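Local coordinates for protein phenol hydroxylase component phN (Pseudomonas stutzeri, PDB 3U52) that probably serves as the large diiron-bearing subunit of a multicomponent phenol hydroxylase, where dioxygen is activated to hydroxylate the aromatic ring, at residues S105-G119 with C131-Q145. Residues are numbered along the deposited sequence; the frame is centred on the assembly and turned at random.
Sequences SPLEHAAFQGYSKVG and CQMQAIDELRHSQTQ. With FE (Fe (III) ion), chain G.
The amide of Q145 is gripped at both ends by the facing helix: its OE1 accepts from S105 OG at 2.7 Å, while its NE2 donates to E108 OE1 at 2.8 Å, meeting that oxygen from above the carboxylate plane. This bond leaves E108 OE2 for the iron, 2.3 Å away. E138 OE2 reaches the same ion at 2.2 Å, and H141 ND1 completes the set of ligands from the two helices; the two glutamate side chains cross at about a right angle, their carboxylate planes 33° apart. H141 is turned with CG beside its backbone N (chi1 -71°), which brings ND1 to the metal and leaves NE2 for D232. Q134 NE2 bonds the anti lone pair of E138 OE1, a second-shell restraint on the ligand. That glutamine amide stacks on Y115, the planes 13° apart, with its CG 3.6 Å above the ring centre, while Y115 OH bonds S195 and Y115 CB rests on A135. A leucine in place of Y115 would probably leave Q134 without its flat platform and S195 without its hydroxyl partner, freeing the amide that steadies E138 to turn. H109 ND1 and S142 OG share a hydrogen bond at the imidazole edge, and L139 CD1 lies over one face of F112. Q132 NE2 donates to G119 O, while its OE1 bonds a polar side chain of another protein's chain. The helices run antiparallel, their axes 7.6 Å apart at closest approach, with E108 set as a knob among E138, H141, S142 and Q145. Two neighbouring antiparallel helices supplying Glu and Glu-x-x-His ligands form one half of the four-helix-bundle diiron site of bacterial multicomponent monooxygenases; E199, E233 and H236 bind the second iron.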
ATOM      1  N   SER A 105     -23.684   0.698   1.734  1.00 22.00           N
ATOM      2  CA  SER A 105     -23.053   0.454   0.415  1.00 22.17           C
ATOM      3  C   SER A 105     -24.005   0.482  -0.790  1.00 20.69           C
ATOM      4  O   SER A 105     -23.639   1.004  -1.859  1.00 21.78           O
ATOM      5  CB  SER A 105     -22.291  -0.861   0.354  1.00 22.04           C
ATOM      6  OG  SER A 105     -21.110  -0.788   1.113  1.00 29.91           O
ATOM      7  N   PRO A 106     -25.194  -0.150  -0.663  1.00 19.07           N
ATOM      8  CA  PRO A 106     -26.074  -0.118  -1.805  1.00 18.69           C
ATOM      9  C   PRO A 106     -26.503   1.310  -2.154  1.00 18.45           C
ATOM     10  O   PRO A 106     -26.721   1.607  -3.329  1.00 19.74           O
ATOM     11  CB  PRO A 106     -27.262  -0.989  -1.368  1.00 19.16           C
ATOM     12  CG  PRO A 106     -26.637  -1.972  -0.280  1.00 17.76           C
ATOM     13  CD  PRO A 106     -25.737  -0.955   0.455  1.00 18.37           C
ATOM     14  N   LEU A 107     -26.535   2.198  -1.177  1.00 18.68           N
ATOM     15  CA  LEU A 107     -26.803   3.601  -1.442  1.00 20.11           C
ATOM     16  C   LEU A 107     -25.696   4.247  -2.270  1.00 20.82           C
ATOM     17  O   LEU A 107     -25.985   5.134  -3.095  1.00 20.26           O
ATOM     18  CB  LEU A 107     -27.031   4.361  -0.134  1.00 20.34           C
ATOM     19  CG  LEU A 107     -28.500   4.496   0.323  1.00 21.61           C
ATOM     20  CD1 LEU A 107     -29.439   3.474  -0.239  1.00 21.87           C
ATOM     21  CD2 LEU A 107     -28.639   4.702   1.846  1.00 24.14           C
ATOM     22  N   GLU A 108     -24.440   3.789  -2.083  1.00 20.43           N
ATOM     23  CA  GLU A 108     -23.309   4.408  -2.789  1.00 18.37           C
ATOM     24  C   GLU A 108     -23.611   4.098  -4.263  1.00 18.65           C
ATOM     25  O   GLU A 108     -23.460   4.941  -5.142  1.00 18.21           O
ATOM     26  CB  GLU A 108     -21.970   3.750  -2.414  1.00 20.04           C
ATOM     27  CG  GLU A 108     -21.511   3.880  -0.927  1.00 18.57           C
ATOM     28  CD  GLU A 108     -20.946   5.241  -0.625  1.00 27.80           C
ATOM     29  OE1 GLU A 108     -20.303   5.423   0.423  1.00 30.71           O
ATOM     30  OE2 GLU A 108     -21.150   6.139  -1.442  1.00 24.59           O
ATOM     31  N   HIS A 109     -24.003   2.857  -4.518  1.00 17.33           N
ATOM     32  CA  HIS A 109     -24.242   2.384  -5.880  1.00 18.72           C
ATOM     33  C   HIS A 109     -25.465   3.064  -6.526  1.00 18.03           C
ATOM     34  O   HIS A 109     -25.392   3.486  -7.678  1.00 17.42           O
ATOM     35  CB  HIS A 109     -24.428   0.891  -5.917  1.00 18.17           C
ATOM     36  CG  HIS A 109     -24.142   0.316  -7.259  1.00 23.60           C
ATOM     37  ND1 HIS A 109     -22.872  -0.048  -7.646  1.00 24.56           N
ATOM     38  CD2 HIS A 109     -24.929   0.127  -8.333  1.00 21.72           C
ATOM     39  CE1 HIS A 109     -22.899  -0.487  -8.890  1.00 27.15           C
ATOM     40  NE2 HIS A 109     -24.135  -0.379  -9.334  1.00 27.21           N
ATOM     41  N   ALA A 110     -26.578   3.158  -5.793  1.00 17.66           N
ATOM     42  CA  ALA A 110     -27.692   4.040  -6.183  1.00 17.61           C
ATOM     43  C   ALA A 110     -27.260   5.481  -6.503  1.00 19.16           C
ATOM     44  O   ALA A 110     -27.773   6.077  -7.450  1.00 20.12           O
ATOM     45  CB  ALA A 110     -28.728   4.061  -5.114  1.00 18.43           C
ATOM     46  N   ALA A 111     -26.289   6.031  -5.771  1.00 18.01           N
ATOM     47  CA  ALA A 111     -25.892   7.416  -6.002  1.00 18.11           C
ATOM     48  C   ALA A 111     -25.104   7.479  -7.327  1.00 18.42           C
ATOM     49  O   ALA A 111     -25.225   8.445  -8.115  1.00 17.23           O
ATOM     50  CB  ALA A 111     -25.105   7.940  -4.866  1.00 18.66           C
ATOM     51  N   PHE A 112     -24.334   6.428  -7.587  1.00 17.72           N
ATOM     52  CA  PHE A 112     -23.623   6.327  -8.874  1.00 18.75           C
ATOM     53  C   PHE A 112     -24.587   6.438 -10.083  1.00 18.92           C
ATOM     54  O   PHE A 112     -24.359   7.232 -10.981  1.00 18.27           O
ATOM     55  CB  PHE A 112     -22.766   5.055  -8.934  1.00 17.21           C
ATOM     56  CG  PHE A 112     -22.601   4.504 -10.325  1.00 18.68           C
ATOM     57  CD1 PHE A 112     -21.969   5.271 -11.347  1.00 19.21           C
ATOM     58  CD2 PHE A 112     -23.032   3.226 -10.612  1.00 22.70           C
ATOM     59  CE1 PHE A 112     -21.805   4.779 -12.602  1.00 19.20           C
ATOM     60  CE2 PHE A 112     -22.889   2.689 -11.933  1.00 20.96           C
ATOM     61  CZ  PHE A 112     -22.274   3.469 -12.911  1.00 21.01           C
ATOM     62  N   GLN A 113     -25.654   5.632 -10.089  1.00 19.50           N
ATOM     63  CA  GLN A 113     -26.668   5.712 -11.153  1.00 20.70           C
ATOM     64  C   GLN A 113     -27.441   7.040 -11.188  1.00 19.10           C
ATOM     65  O   GLN A 113     -27.703   7.541 -12.255  1.00 19.83           O
ATOM     66  CB  GLN A 113     -27.685   4.574 -11.022  1.00 21.43           C
ATOM     67  CG  GLN A 113     -27.147   3.287 -10.512  1.00 25.24           C
ATOM     68  CD  GLN A 113     -28.173   2.223 -10.450  1.00 31.85           C
ATOM     69  OE1 GLN A 113     -28.761   1.948  -9.379  1.00 32.97           O
ATOM     70  NE2 GLN A 113     -28.442   1.618 -11.601  1.00 32.18           N
ATOM     71  N   GLY A 114     -27.841   7.552 -10.021  1.00 17.18           N
ATOM     72  CA  GLY A 114     -28.595   8.808  -9.910  1.00 16.68           C
ATOM     73  C   GLY A 114     -27.773   9.997 -10.377  1.00 16.69           C
ATOM     74  O   GLY A 114     -28.269  10.845 -11.134  1.00 13.97           O
ATOM     75  N   TYR A 115     -26.507  10.071  -9.962  1.00 17.32           N
ATOM     76  CA  TYR A 115     -25.646  11.151 -10.437  1.00 17.25           C
ATOM     77  C   TYR A 115     -25.281  11.002 -11.928  1.00 17.38           C
ATOM     78  O   TYR A 115     -25.153  12.016 -12.631  1.00 17.65           O
ATOM     79  CB  TYR A 115     -24.371  11.253  -9.591  1.00 20.20           C
ATOM     80  CG  TYR A 115     -24.575  12.080  -8.338  1.00 18.01           C
ATOM     81  CD1 TYR A 115     -24.768  11.446  -7.103  1.00 20.26           C
ATOM     82  CD2 TYR A 115     -24.648  13.479  -8.399  1.00 19.11           C
ATOM     83  CE1 TYR A 115     -25.003  12.187  -5.956  1.00 23.07           C
ATOM     84  CE2 TYR A 115     -24.883  14.243  -7.230  1.00 20.55           C
ATOM     85  CZ  TYR A 115     -25.064  13.576  -6.033  1.00 21.60           C
ATOM     86  OH  TYR A 115     -25.256  14.292  -4.883  1.00 27.12           O
ATOM     87  N   SER A 116     -25.082   9.776 -12.406  1.00 17.79           N
ATOM     88  CA  SER A 116     -24.845   9.561 -13.858  1.00 19.15           C
ATOM     89  C   SER A 116     -26.018  10.179 -14.660  1.00 19.36           C
ATOM     90  O   SER A 116     -25.834  10.946 -15.622  1.00 18.22           O
ATOM     91  CB  SER A 116     -24.758   8.067 -14.170  1.00 19.77           C
ATOM     92  OG  SER A 116     -23.589   7.459 -13.600  1.00 24.12           O
ATOM     93  N   LYS A 117     -27.233   9.815 -14.271  1.00 20.20           N
ATOM     94  CA  LYS A 117     -28.397  10.351 -14.949  1.00 21.85           C
ATOM     95  C   LYS A 117     -28.515  11.857 -14.854  1.00 22.59           C
ATOM     96  O   LYS A 117     -28.819  12.504 -15.844  1.00 21.77           O
ATOM     97  CB  LYS A 117     -29.677   9.641 -14.492  1.00 22.01           C
ATOM     98  CG  LYS A 117     -30.985  10.409 -14.909  1.00 24.59           C
ATOM     99  CD  LYS A 117     -32.199   9.514 -14.845  1.00 25.32           C
ATOM    100  CE  LYS A 117     -33.446  10.328 -15.307  1.00 25.86           C
ATOM    101  NZ  LYS A 117     -33.617  10.158 -16.802  1.00 27.49           N
ATOM    102  N   VAL A 118     -28.264  12.445 -13.680  1.00 23.95           N
ATOM    103  CA  VAL A 118     -28.396  13.894 -13.520  1.00 24.29           C
ATOM    104  C   VAL A 118     -27.246  14.665 -14.247  1.00 26.07           C
ATOM    105  O   VAL A 118     -27.422  15.798 -14.747  1.00 27.47           O
ATOM    106  CB  VAL A 118     -28.581  14.201 -11.966  1.00 26.15           C
ATOM    107  CG1 VAL A 118     -27.249  14.468 -11.283  1.00 21.75           C
ATOM    108  CG2 VAL A 118     -29.575  15.317 -11.728  1.00 26.51           C
ATOM    109  N   GLY A 119     -26.075  14.040 -14.353  1.00 25.46           N
ATOM    110  CA  GLY A 119     -24.979  14.549 -15.214  1.00 24.31           C
ATOM    111  C   GLY A 119     -25.231  14.469 -16.736  1.00 25.17           C
ATOM    112  O   GLY A 119     -24.365  14.858 -17.535  1.00 26.03           O
ATOM    113  N   CYS A 131     -21.375  16.805 -11.652  1.00 20.70           N
ATOM    114  CA  CYS A 131     -22.233  15.637 -11.351  1.00 19.96           C
ATOM    115  C   CYS A 131     -21.634  14.342 -11.827  1.00 18.75           C
ATOM    116  O   CYS A 131     -21.752  13.323 -11.155  1.00 18.35           O
ATOM    117  CB  CYS A 131     -23.648  15.775 -11.931  1.00 21.78           C
ATOM    118  SG  CYS A 131     -24.574  17.024 -11.058  1.00 22.57           S
ATOM    119  N   GLN A 132     -21.005  14.370 -12.999  1.00 17.33           N
ATOM    120  CA  GLN A 132     -20.394  13.159 -13.535  1.00 19.03           C
ATOM    121  C   GLN A 132     -19.171  12.746 -12.714  1.00 18.42           C
ATOM    122  O   GLN A 132     -18.889  11.569 -12.580  1.00 19.30           O
ATOM    123  CB  GLN A 132     -19.952  13.374 -14.959  1.00 19.63           C
ATOM    124  CG  GLN A 132     -21.115  13.469 -15.970  1.00 22.44           C
ATOM    125  CD  GLN A 132     -20.584  13.767 -17.373  1.00 26.89           C
ATOM    126  OE1 GLN A 132     -19.370  13.678 -17.631  1.00 31.54           O
ATOM    127  NE2 GLN A 132     -21.472  14.185 -18.255  1.00 26.88           N
ATOM    128  N   MET A 133     -18.382  13.698 -12.256  1.00 19.98           N
ATOM    129  CA  MET A 133     -17.218  13.341 -11.429  1.00 20.53           C
ATOM    130  C   MET A 133     -17.695  12.769 -10.095  1.00 19.79           C
ATOM    131  O   MET A 133     -17.120  11.789  -9.615  1.00 18.93           O
ATOM    132  CB  MET A 133     -16.330  14.517 -11.210  1.00 22.54           C
ATOM    133  CG  MET A 133     -14.878  14.051 -11.099  1.00 30.65           C
ATOM    134  SD  MET A 133     -13.721  15.475 -10.946  1.00 41.43           S
ATOM    135  CE  MET A 133     -13.537  15.830 -12.717  1.00 39.70           C
ATOM    136  N   GLN A 134     -18.799  13.317  -9.551  1.00 17.86           N
ATOM    137  CA  GLN A 134     -19.417  12.732  -8.371  1.00 17.77           C
ATOM    138  C   GLN A 134     -19.919  11.291  -8.646  1.00 17.11           C
ATOM    139  O   GLN A 134     -19.639  10.366  -7.886  1.00 13.79           O
ATOM    140  CB  GLN A 134     -20.532  13.632  -7.806  1.00 19.31           C
ATOM    141  CG  GLN A 134     -21.265  12.952  -6.703  1.00 20.74           C
ATOM    142  CD  GLN A 134     -21.360  13.757  -5.451  1.00 24.71           C
ATOM    143  OE1 GLN A 134     -21.131  14.970  -5.444  1.00 24.70           O
ATOM    144  NE2 GLN A 134     -21.695  13.073  -4.349  1.00 25.82           N
ATOM    145  N   ALA A 135     -20.581  11.083  -9.779  1.00 15.68           N
ATOM    146  CA  ALA A 135     -21.022   9.732 -10.141  1.00 15.99           C
ATOM    147  C   ALA A 135     -19.888   8.694 -10.124  1.00 16.68           C
ATOM    148  O   ALA A 135     -20.034   7.592  -9.550  1.00 16.87           O
ATOM    149  CB  ALA A 135     -21.692   9.753 -11.534  1.00 16.42           C
ATOM    150  N   ILE A 136     -18.769   9.007 -10.759  1.00 16.10           N
ATOM    151  CA  ILE A 136     -17.708   7.989 -10.821  1.00 17.89           C
ATOM    152  C   ILE A 136     -17.017   7.841  -9.424  1.00 17.77           C
ATOM    153  O   ILE A 136     -16.548   6.763  -9.080  1.00 17.93           O
ATOM    154  CB  ILE A 136     -16.736   8.234 -11.996  1.00 17.36           C
ATOM    155  CG1 ILE A 136     -15.870   6.997 -12.248  1.00 20.76           C
ATOM    156  CG2 ILE A 136     -15.901   9.451 -11.673  1.00 12.81           C
ATOM    157  CD1 ILE A 136     -14.938   7.113 -13.500  1.00 24.04           C
ATOM    158  N   ASP A 137     -16.974   8.895  -8.602  1.00 18.56           N
ATOM    159  CA  ASP A 137     -16.554   8.709  -7.191  1.00 18.47           C
ATOM    160  C   ASP A 137     -17.467   7.771  -6.406  1.00 18.65           C
ATOM    161  O   ASP A 137     -17.000   6.997  -5.553  1.00 18.53           O
ATOM    162  CB  ASP A 137     -16.498  10.048  -6.422  1.00 18.95           C
ATOM    163  CG  ASP A 137     -15.489  11.038  -6.958  1.00 21.17           C
ATOM    164  OD1 ASP A 137     -14.510  10.724  -7.693  1.00 25.87           O
ATOM    165  OD2 ASP A 137     -15.708  12.232  -6.637  1.00 27.15           O
ATOM    166  N   GLU A 138     -18.787   7.862  -6.603  1.00 17.63           N
ATOM    167  CA  GLU A 138     -19.717   6.957  -5.891  1.00 17.75           C
ATOM    168  C   GLU A 138     -19.555   5.514  -6.366  1.00 17.39           C
ATOM    169  O   GLU A 138     -19.681   4.588  -5.565  1.00 18.22           O
ATOM    170  CB  GLU A 138     -21.168   7.381  -6.073  1.00 17.59           C
ATOM    171  CG  GLU A 138     -21.364   8.848  -5.721  1.00 18.07           C
ATOM    172  CD  GLU A 138     -21.226   9.100  -4.209  1.00 25.43           C
ATOM    173  OE1 GLU A 138     -21.384  10.248  -3.791  1.00 29.88           O
ATOM    174  OE2 GLU A 138     -20.952   8.145  -3.436  1.00 28.16           O
ATOM    175  N   LEU A 139     -19.307   5.322  -7.657  1.00 16.33           N
ATOM    176  CA  LEU A 139     -18.945   4.014  -8.144  1.00 17.11           C
ATOM    177  C   LEU A 139     -17.705   3.507  -7.391  1.00 17.82           C
ATOM    178  O   LEU A 139     -17.608   2.356  -6.979  1.00 17.31           O
ATOM    179  CB  LEU A 139     -18.600   4.097  -9.636  1.00 17.43           C
ATOM    180  CG  LEU A 139     -18.321   2.700 -10.244  1.00 18.53           C
ATOM    181  CD1 LEU A 139     -19.478   1.645  -9.976  1.00 18.73           C
ATOM    182  CD2 LEU A 139     -17.981   2.815 -11.777  1.00 20.14           C
ATOM    183  N   ARG A 140     -16.719   4.362  -7.264  1.00 17.32           N
ATOM    184  CA  ARG A 140     -15.528   3.965  -6.534  1.00 18.21           C
ATOM    185  C   ARG A 140     -15.885   3.545  -5.126  1.00 17.09           C
ATOM    186  O   ARG A 140     -15.394   2.542  -4.639  1.00 17.31           O
ATOM    187  CB  ARG A 140     -14.552   5.122  -6.457  1.00 17.66           C
ATOM    188  CG  ARG A 140     -13.322   4.734  -5.612  1.00 23.41           C
ATOM    189  CD  ARG A 140     -12.288   5.761  -5.650  1.00 30.12           C
ATOM    190  NE  ARG A 140     -12.280   6.443  -4.416  1.00 38.25           N
ATOM    191  CZ  ARG A 140     -11.292   6.375  -3.546  1.00 41.63           C
ATOM    192  NH1 ARG A 140     -10.206   5.650  -3.799  1.00 43.60           N
ATOM    193  NH2 ARG A 140     -11.402   7.043  -2.419  1.00 42.64           N
ATOM    194  N   HIS A 141     -16.742   4.321  -4.469  1.00 16.58           N
ATOM    195  CA  HIS A 141     -17.081   4.099  -3.059  1.00 18.58           C
ATOM    196  C   HIS A 141     -17.786   2.781  -2.904  1.00 18.04           C
ATOM    197  O   HIS A 141     -17.479   1.995  -2.016  1.00 17.63           O
ATOM    198  CB  HIS A 141     -17.936   5.271  -2.514  1.00 17.59           C
ATOM    199  CG  HIS A 141     -17.156   6.540  -2.351  1.00 22.28           C
ATOM    200  ND1 HIS A 141     -17.743   7.735  -2.004  1.00 23.51           N
ATOM    201  CD2 HIS A 141     -15.830   6.804  -2.498  1.00 22.18           C
ATOM    202  CE1 HIS A 141     -16.819   8.678  -1.941  1.00 22.95           C
ATOM    203  NE2 HIS A 141     -15.650   8.135  -2.214  1.00 24.05           N
ATOM    204  N   SER A 142     -18.693   2.513  -3.844  1.00 18.59           N
ATOM    205  CA  SER A 142     -19.409   1.230  -3.916  1.00 18.06           C
ATOM    206  C   SER A 142     -18.444  -0.005  -4.016  1.00 18.36           C
ATOM    207  O   SER A 142     -18.529  -0.956  -3.255  1.00 17.21           O
ATOM    208  CB  SER A 142     -20.310   1.289  -5.163  1.00 17.64           C
ATOM    209  OG  SER A 142     -20.968   0.067  -5.324  1.00 21.26           O
ATOM    210  N   GLN A 143     -17.558   0.020  -5.000  1.00 18.60           N
ATOM    211  CA  GLN A 143     -16.678  -1.099  -5.281  1.00 18.73           C
ATOM    212  C   GLN A 143     -15.605  -1.273  -4.226  1.00 18.94           C
ATOM    213  O   GLN A 143     -15.331  -2.399  -3.823  1.00 19.86           O
ATOM    214  CB  GLN A 143     -16.081  -0.907  -6.678  1.00 18.12           C
ATOM    215  CG  GLN A 143     -17.159  -0.859  -7.789  1.00 17.67           C
ATOM    216  CD  GLN A 143     -16.543  -0.864  -9.163  1.00 17.72           C
ATOM    217  OE1 GLN A 143     -15.481  -0.265  -9.366  1.00 20.33           O
ATOM    218  NE2 GLN A 143     -17.188  -1.546 -10.113  1.00 15.60           N
ATOM    219  N   THR A 144     -14.980  -0.198  -3.779  1.00 19.58           N
ATOM    220  CA  THR A 144     -13.959  -0.312  -2.745  1.00 19.60           C
ATOM    221  C   THR A 144     -14.543  -0.785  -1.397  1.00 20.21           C
ATOM    222  O   THR A 144     -13.884  -1.496  -0.663  1.00 19.46           O
ATOM    223  CB  THR A 144     -13.160   0.992  -2.544  1.00 20.35           C
ATOM    224  OG1 THR A 144     -14.016   1.990  -2.018  1.00 23.30           O
ATOM    225  CG2 THR A 144     -12.567   1.514  -3.853  1.00 21.07           C
ATOM    226  N   GLN A 145     -15.784  -0.414  -1.082  1.00 19.16           N
ATOM    227  CA  GLN A 145     -16.489  -1.011   0.041  1.00 19.00           C
ATOM    228  C   GLN A 145     -16.704  -2.523  -0.116  1.00 19.18           C
ATOM    229  O   GLN A 145     -16.451  -3.246   0.825  1.00 17.50           O
ATOM    230  CB  GLN A 145     -17.814  -0.257   0.317  1.00 18.58           C
ATOM    231  CG  GLN A 145     -17.496   1.149   0.850  1.00 19.86           C
ATOM    232  CD  GLN A 145     -18.703   2.061   0.869  1.00 24.57           C
ATOM    233  OE1 GLN A 145     -19.819   1.584   0.724  1.00 21.99           O
ATOM    234  NE2 GLN A 145     -18.481   3.388   1.069  1.00 20.50           N
TER
HETATM  235 FE    FE G 512     -20.029   8.131  -1.476  1.00 33.41          FE
HETATM  236  O   HOH W   1     -22.326  -1.250  -3.243  1.00 32.08           O